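Local coordinates for phage tail sheath protein (Desulfitobacterium hafniense, PDB 3HXL) that probably assembles into the contractile sheath around the tail tube of a myovirus-like phage or prophage, at residues 250-261 with 288-298. Residues are numbered along the deposited sequence; the frame is centred on the assembly and turned at random.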
ATOM      1  N   LYS A 250     -12.452 -10.018  -8.776  1.00 14.76           N
ATOM      2  CA  LYS A 250     -13.615 -10.907  -8.721  1.00 19.14           C
ATOM      3  C   LYS A 250     -13.405 -12.208  -7.956  1.00 20.44           C
ATOM      4  O   LYS A 250     -14.244 -12.600  -7.130  1.00 17.57           O
ATOM      5  CB  LYS A 250     -14.085 -11.242 -10.146  1.00 17.76           C
ATOM      6  CG  LYS A 250     -15.436 -11.967 -10.220  1.00 18.43           C
ATOM      7  CD  LYS A 250     -15.820 -12.282 -11.662  1.00 15.02           C
ATOM      8  CE  LYS A 250     -17.225 -12.889 -11.765  1.00 18.41           C
ATOM      9  NZ  LYS A 250     -18.287 -11.937 -11.302  1.00 13.92           N
ATOM     10  N   ASN A 251     -12.296 -12.887  -8.236  1.00 15.90           N
ATOM     11  CA  ASN A 251     -12.012 -14.149  -7.571  1.00 14.70           C
ATOM     12  C   ASN A 251     -10.674 -14.170  -6.838  1.00 18.32           C
ATOM     13  O   ASN A 251      -9.921 -13.193  -6.848  1.00 15.81           O
ATOM     14  CB  ASN A 251     -12.105 -15.323  -8.574  1.00 17.49           C
ATOM     15  CG  ASN A 251     -11.096 -15.229  -9.714  1.00 16.73           C
ATOM     16  OD1 ASN A 251     -10.513 -14.177  -9.960  1.00 16.17           O
ATOM     17  ND2 ASN A 251     -10.910 -16.333 -10.428  1.00 17.23           N
ATOM     18  N   GLY A 252     -10.405 -15.292  -6.183  1.00 19.15           N
ATOM     19  CA  GLY A 252      -9.172 -15.447  -5.440  1.00 15.42           C
ATOM     20  C   GLY A 252      -8.303 -16.511  -6.072  1.00 19.84           C
ATOM     21  O   GLY A 252      -8.520 -16.913  -7.220  1.00 17.39           O
ATOM     22  N   VAL A 253      -7.332 -16.989  -5.311  1.00 13.50           N
ATOM     23  CA  VAL A 253      -6.423 -17.993  -5.828  1.00 18.69           C
ATOM     24  C   VAL A 253      -6.101 -19.063  -4.807  1.00 21.15           C
ATOM     25  O   VAL A 253      -6.465 -18.958  -3.633  1.00 17.60           O
ATOM     26  CB  VAL A 253      -5.106 -17.337  -6.276  1.00 12.34           C
ATOM     27  CG1 VAL A 253      -5.375 -16.330  -7.388  1.00 16.63           C
ATOM     28  CG2 VAL A 253      -4.452 -16.636  -5.091  1.00 12.43           C
ATOM     29  N   VAL A 254      -5.427 -20.108  -5.274  1.00 13.82           N
ATOM     30  CA  VAL A 254      -5.006 -21.194  -4.411  1.00 16.07           C
ATOM     31  C   VAL A 254      -3.491 -21.190  -4.477  1.00 21.50           C
ATOM     32  O   VAL A 254      -2.910 -21.270  -5.563  1.00 16.43           O
ATOM     33  CB  VAL A 254      -5.545 -22.550  -4.898  1.00 22.44           C
ATOM     34  CG1 VAL A 254      -5.116 -23.646  -3.941  1.00 19.80           C
ATOM     35  CG2 VAL A 254      -7.075 -22.496  -4.988  1.00 17.96           C
ATOM     36  N   LEU A 255      -2.862 -21.070  -3.313  1.00 21.73           N
ATOM     37  CA  LEU A 255      -1.412 -21.021  -3.210  1.00 26.23           C
ATOM     38  C   LEU A 255      -0.768 -22.407  -3.241  1.00 29.30           C
ATOM     39  O   LEU A 255      -1.433 -23.419  -3.016  1.00 20.99           O
ATOM     40  CB  LEU A 255      -1.014 -20.296  -1.923  1.00 25.21           C
ATOM     41  CG  LEU A 255      -1.561 -18.874  -1.729  1.00 28.88           C
ATOM     42  CD1 LEU A 255      -0.948 -18.265  -0.470  1.00 22.12           C
ATOM     43  CD2 LEU A 255      -1.226 -18.017  -2.944  1.00 22.30           C
ATOM     44  N   ALA A 256       0.530 -22.447  -3.522  1.00 24.95           N
ATOM     45  CA  ALA A 256       1.244 -23.716  -3.583  1.00 26.34           C
ATOM     46  C   ALA A 256       1.220 -24.455  -2.247  1.00 27.89           C
ATOM     47  O   ALA A 256       1.337 -25.678  -2.209  1.00 35.69           O
ATOM     48  CB  ALA A 256       2.685 -23.488  -4.037  1.00 25.27           C
ATOM     49  N   ASP A 257       1.069 -23.721  -1.149  1.00 33.12           N
ATOM     50  CA  ASP A 257       1.036 -24.349   0.170  1.00 35.08           C
ATOM     51  C   ASP A 257      -0.369 -24.839   0.515  1.00 34.82           C
ATOM     52  O   ASP A 257      -0.613 -25.307   1.625  1.00 37.59           O
ATOM     53  CB  ASP A 257       1.526 -23.365   1.237  1.00 36.82           C
ATOM     54  CG  ASP A 257       0.521 -22.270   1.528  1.00 46.89           C
ATOM     55  OD1 ASP A 257      -0.276 -21.937   0.627  1.00 39.93           O
ATOM     56  OD2 ASP A 257       0.537 -21.734   2.657  1.00 53.51           O
ATOM     57  N   GLY A 258      -1.286 -24.730  -0.442  1.00 32.29           N
ATOM     58  CA  GLY A 258      -2.652 -25.170  -0.217  1.00 28.65           C
ATOM     59  C   GLY A 258      -3.601 -24.069   0.230  1.00 31.85           C
ATOM     60  O   GLY A 258      -4.817 -24.254   0.207  1.00 28.08           O
ATOM     61  N   THR A 259      -3.049 -22.925   0.630  1.00 27.79           N
ATOM     62  CA  THR A 259      -3.845 -21.787   1.089  1.00 22.72           C
ATOM     63  C   THR A 259      -4.817 -21.268   0.030  1.00 23.62           C
ATOM     64  O   THR A 259      -4.438 -21.046  -1.118  1.00 24.15           O
ATOM     65  CB  THR A 259      -2.945 -20.595   1.498  1.00 30.70           C
ATOM     66  OG1 THR A 259      -2.014 -21.012   2.503  1.00 32.13           O
ATOM     67  CG2 THR A 259      -3.791 -19.442   2.041  1.00 24.61           C
ATOM     68  N   ILE A 260      -6.073 -21.076   0.420  1.00 22.98           N
ATOM     69  CA  ILE A 260      -7.068 -20.543  -0.498  1.00 19.52           C
ATOM     70  C   ILE A 260      -7.323 -19.096  -0.095  1.00 18.86           C
ATOM     71  O   ILE A 260      -7.759 -18.826   1.022  1.00 24.73           O
ATOM     72  CB  ILE A 260      -8.410 -21.314  -0.422  1.00 32.03           C
ATOM     73  CG1 ILE A 260      -8.240 -22.743  -0.952  1.00 29.99           C
ATOM     74  CG2 ILE A 260      -9.476 -20.588  -1.232  1.00 30.18           C
ATOM     75  CD1 ILE A 260      -7.713 -23.721   0.070  1.00 46.42           C
ATOM     76  N   LEU A 261      -7.034 -18.159  -0.989  1.00 20.97           N
ATOM     77  CA  LEU A 261      -7.268 -16.754  -0.684  1.00 19.41           C
ATOM     78  C   LEU A 261      -8.533 -16.281  -1.380  1.00 16.27           C
ATOM     79  O   LEU A 261      -8.747 -16.569  -2.555  1.00 17.70           O
ATOM     80  CB  LEU A 261      -6.084 -15.904  -1.147  1.00 22.51           C
ATOM     81  CG  LEU A 261      -4.718 -16.196  -0.517  1.00 25.55           C
ATOM     82  CD1 LEU A 261      -3.672 -15.282  -1.166  1.00 22.84           C
ATOM     83  CD2 LEU A 261      -4.761 -15.963   0.995  1.00 17.64           C
ATOM     84  N   TYR A 288      -0.068 -14.789 -10.500  1.00 19.35           N
ATOM     85  CA  TYR A 288      -0.110 -14.356  -9.111  1.00 16.77           C
ATOM     86  C   TYR A 288       0.992 -15.160  -8.426  1.00 16.76           C
ATOM     87  O   TYR A 288       0.904 -16.382  -8.344  1.00 18.67           O
ATOM     88  CB  TYR A 288      -1.469 -14.713  -8.503  1.00 13.46           C
ATOM     89  CG  TYR A 288      -1.642 -14.327  -7.050  1.00 17.61           C
ATOM     90  CD1 TYR A 288      -0.801 -14.836  -6.060  1.00 16.37           C
ATOM     91  CD2 TYR A 288      -2.660 -13.458  -6.662  1.00 16.99           C
ATOM     92  CE1 TYR A 288      -0.969 -14.486  -4.719  1.00 13.80           C
ATOM     93  CE2 TYR A 288      -2.836 -13.101  -5.330  1.00 11.82           C
ATOM     94  CZ  TYR A 288      -1.989 -13.614  -4.365  1.00 13.33           C
ATOM     95  OH  TYR A 288      -2.152 -13.228  -3.051  1.00 14.86           O
ATOM     96  N   ASP A 289       2.018 -14.482  -7.925  1.00 20.84           N
ATOM     97  CA  ASP A 289       3.139 -15.162  -7.282  1.00 22.26           C
ATOM     98  C   ASP A 289       2.749 -16.186  -6.220  1.00 21.84           C
ATOM     99  O   ASP A 289       2.058 -15.859  -5.253  1.00 21.84           O
ATOM    100  CB  ASP A 289       4.089 -14.135  -6.664  1.00 21.32           C
ATOM    101  CG  ASP A 289       4.478 -13.050  -7.639  1.00 22.90           C
ATOM    102  OD1 ASP A 289       3.965 -11.919  -7.511  1.00 21.03           O
ATOM    103  OD2 ASP A 289       5.293 -13.333  -8.540  1.00 25.49           O
ATOM    104  N   GLU A 290       3.202 -17.424  -6.413  1.00 22.92           N
ATOM    105  CA  GLU A 290       2.947 -18.536  -5.469  1.00 25.38           C
ATOM    106  C   GLU A 290       1.621 -19.274  -5.707  1.00 17.23           C
ATOM    107  O   GLU A 290       1.371 -20.304  -5.084  1.00 19.20           O
ATOM    108  CB  GLU A 290       3.058 -18.063  -3.998  1.00 27.86           C
ATOM    109  CG  GLU A 290       2.924 -19.166  -2.930  1.00 36.10           C
ATOM    110  CD  GLU A 290       3.060 -18.658  -1.496  1.00 37.29           C
ATOM    111  OE1 GLU A 290       3.113 -17.428  -1.295  1.00 27.35           O
ATOM    112  OE2 GLU A 290       3.115 -19.503  -0.570  1.00 31.38           O
ATOM    113  N   ALA A 291       0.792 -18.767  -6.615  1.00 17.94           N
ATOM    114  CA  ALA A 291      -0.500 -19.389  -6.884  1.00 15.38           C
ATOM    115  C   ALA A 291      -0.449 -20.501  -7.922  1.00 14.21           C
ATOM    116  O   ALA A 291       0.274 -20.408  -8.911  1.00 19.46           O
ATOM    117  CB  ALA A 291      -1.495 -18.329  -7.320  1.00 14.90           C
ATOM    118  N   VAL A 292      -1.239 -21.547  -7.703  1.00 21.56           N
ATOM    119  CA  VAL A 292      -1.262 -22.656  -8.645  1.00 21.59           C
ATOM    120  C   VAL A 292      -2.642 -22.935  -9.232  1.00 24.26           C
ATOM    121  O   VAL A 292      -2.792 -23.793 -10.101  1.00 19.91           O
ATOM    122  CB  VAL A 292      -0.697 -23.945  -7.998  1.00 20.90           C
ATOM    123  CG1 VAL A 292       0.738 -23.691  -7.539  1.00 22.28           C
ATOM    124  CG2 VAL A 292      -1.561 -24.374  -6.807  1.00 20.87           C
ATOM    125  N   ASP A 293      -3.648 -22.201  -8.774  1.00 15.53           N
ATOM    126  CA  ASP A 293      -5.004 -22.389  -9.278  1.00 18.71           C
ATOM    127  C   ASP A 293      -5.798 -21.143  -8.881  1.00 18.14           C
ATOM    128  O   ASP A 293      -5.284 -20.281  -8.170  1.00 20.60           O
ATOM    129  CB  ASP A 293      -5.618 -23.647  -8.636  1.00 17.33           C
ATOM    130  CG  ASP A 293      -6.747 -24.251  -9.468  1.00 22.37           C
ATOM    131  OD1 ASP A 293      -7.246 -23.581 -10.394  1.00 19.92           O
ATOM    132  OD2 ASP A 293      -7.145 -25.403  -9.181  1.00 26.95           O
ATOM    133  N   VAL A 294      -7.039 -21.038  -9.341  1.00 20.31           N
ATOM    134  CA  VAL A 294      -7.867 -19.889  -8.991  1.00 19.64           C
ATOM    135  C   VAL A 294      -9.133 -20.402  -8.311  1.00 23.40           C
ATOM    136  O   VAL A 294      -9.492 -21.569  -8.467  1.00 20.37           O
ATOM    137  CB  VAL A 294      -8.231 -19.047 -10.252  1.00 21.77           C
ATOM    138  CG1 VAL A 294      -6.960 -18.704 -11.021  1.00 15.15           C
ATOM    139  CG2 VAL A 294      -9.200 -19.806 -11.150  1.00 22.35           C
ATOM    140  N   ALA A 295      -9.797 -19.540  -7.545  1.00 18.16           N
ATOM    141  CA  ALA A 295     -11.015 -19.938  -6.848  1.00 20.96           C
ATOM    142  C   ALA A 295     -11.967 -18.762  -6.676  1.00 19.44           C
ATOM    143  O   ALA A 295     -11.671 -17.806  -5.966  1.00 17.10           O
ATOM    144  CB  ALA A 295     -10.670 -20.542  -5.492  1.00 20.41           C
ATOM    145  N   PRO A 296     -13.150 -18.840  -7.303  1.00 25.57           N
ATOM    146  CA  PRO A 296     -13.551 -19.965  -8.154  1.00 22.85           C
ATOM    147  C   PRO A 296     -13.082 -19.853  -9.595  1.00 24.55           C
ATOM    148  O   PRO A 296     -12.472 -18.856  -9.995  1.00 21.17           O
ATOM    149  CB  PRO A 296     -15.068 -19.928  -8.052  1.00 30.73           C
ATOM    150  CG  PRO A 296     -15.340 -18.457  -8.012  1.00 29.06           C
ATOM    151  CD  PRO A 296     -14.293 -17.950  -7.037  1.00 25.92           C
ATOM    152  N   ARG A 297     -13.364 -20.896 -10.368  1.00 24.13           N
ATOM    153  CA  ARG A 297     -13.022 -20.929 -11.782  1.00 22.53           C
ATOM    154  C   ARG A 297     -14.276 -20.525 -12.543  1.00 25.50           C
ATOM    155  O   ARG A 297     -15.385 -20.674 -12.033  1.00 21.15           O
ATOM    156  CB  ARG A 297     -12.593 -22.331 -12.207  1.00 28.13           C
ATOM    157  CG  ARG A 297     -11.231 -22.754 -11.690  1.00 30.86           C
ATOM    158  CD  ARG A 297     -10.828 -24.071 -12.320  1.00 37.15           C
ATOM    159  NE  ARG A 297      -9.421 -24.379 -12.099  1.00 34.87           N
ATOM    160  CZ  ARG A 297      -8.798 -25.420 -12.639  1.00 44.59           C
ATOM    161  NH1 ARG A 297      -9.466 -26.251 -13.430  1.00 42.54           N
ATOM    162  NH2 ARG A 297      -7.510 -25.628 -12.397  1.00 35.73           N
ATOM    163  N   TYR A 298     -14.096 -20.022 -13.760  1.00 21.73           N
ATOM    164  CA  TYR A 298     -15.209 -19.572 -14.588  1.00 24.13           C
ATOM    165  C   TYR A 298     -15.138 -20.169 -15.986  1.00 27.72           C
ATOM    166  O   TYR A 298     -14.071 -20.587 -16.442  1.00 28.58           O
ATOM    167  CB  TYR A 298     -15.184 -18.045 -14.717  1.00 25.43           C
ATOM    168  CG  TYR A 298     -15.213 -17.297 -13.401  1.00 20.17           C
ATOM    169  CD1 TYR A 298     -16.361 -17.285 -12.609  1.00 21.61           C
ATOM    170  CD2 TYR A 298     -14.093 -16.601 -12.947  1.00 25.51           C
ATOM    171  CE1 TYR A 298     -16.394 -16.601 -11.393  1.00 25.01           C
ATOM    172  CE2 TYR A 298     -14.110 -15.910 -11.732  1.00 23.73           C
ATOM    173  CZ  TYR A 298     -15.261 -15.917 -10.962  1.00 22.24           C
ATOM    174  OH  TYR A 298     -15.277 -15.270  -9.757  1.00 17.24           O
TER
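Val-253 and Val-294 face each other as a non-hydrogen-bonded pair of an antiparallel ladder that a classic beta bulge interrupts; both segments belong to the subtilisin-like domain, and the ladder joins strand 246-255 to strand 294-295 of the mixed sheet. Evidence for the ladder is the pair of bonds at Gly-252 and Ala-295, whose N and O atoms are mutually bonded, followed by Val-254 N to Asp-293 O at 2.9 Å. The bulge shows at Val-254 O: Val-292 N reaches it at 2.7 Å, nearly in line with the carbonyl, whereas the bond from Asp-293 N is weak. Beyond this point the register has slipped by one residue, so Leu-255 pairs with Ala-291, and Ala-256 N donates to Glu-290 O.

Val-253 can be followed outward. Its CB lies 3.9 Å from Ala-291 CB and also near Asp-293 O; CG1 skirts Tyr-288 CD2. With CG1 beside the backbone N (chi1 -61°), CG2 is placed over the Tyr-288 ring, 3.8 Å from its centroid and 6° off the ring normal, a CH-pi contact. Leu-255 CD2 and Leu-261 CD1 approach the same ring obliquely, while its hydroxyl is hydrogen-bonded to Glu-77. Phe-314 of strand 314-317 and Ala-321 of strand 320-323 touch Val-253.

On the other face, Val-254 CG2 touches Ala-295 CB, and the side chains of Val-254 and Asp-293 lie alongside each other, pointing the same way, with their CB atoms 3.9 Å apart.

Past Ala-295 the chain enters a cis peptide before Pro-296, and Asn-251 bonds to both Pro-296 O and Phe-314 N. Its OD1 takes the N-H of Phe-314, and its ND2 comes to 3.5 Å from Tyr-298 CE2, the two side chains running in opposite directions. ND2 donates to Pro-296 O at 3.0 Å, with an N-H...O angle of 172° and the oxygen almost in the amide plane.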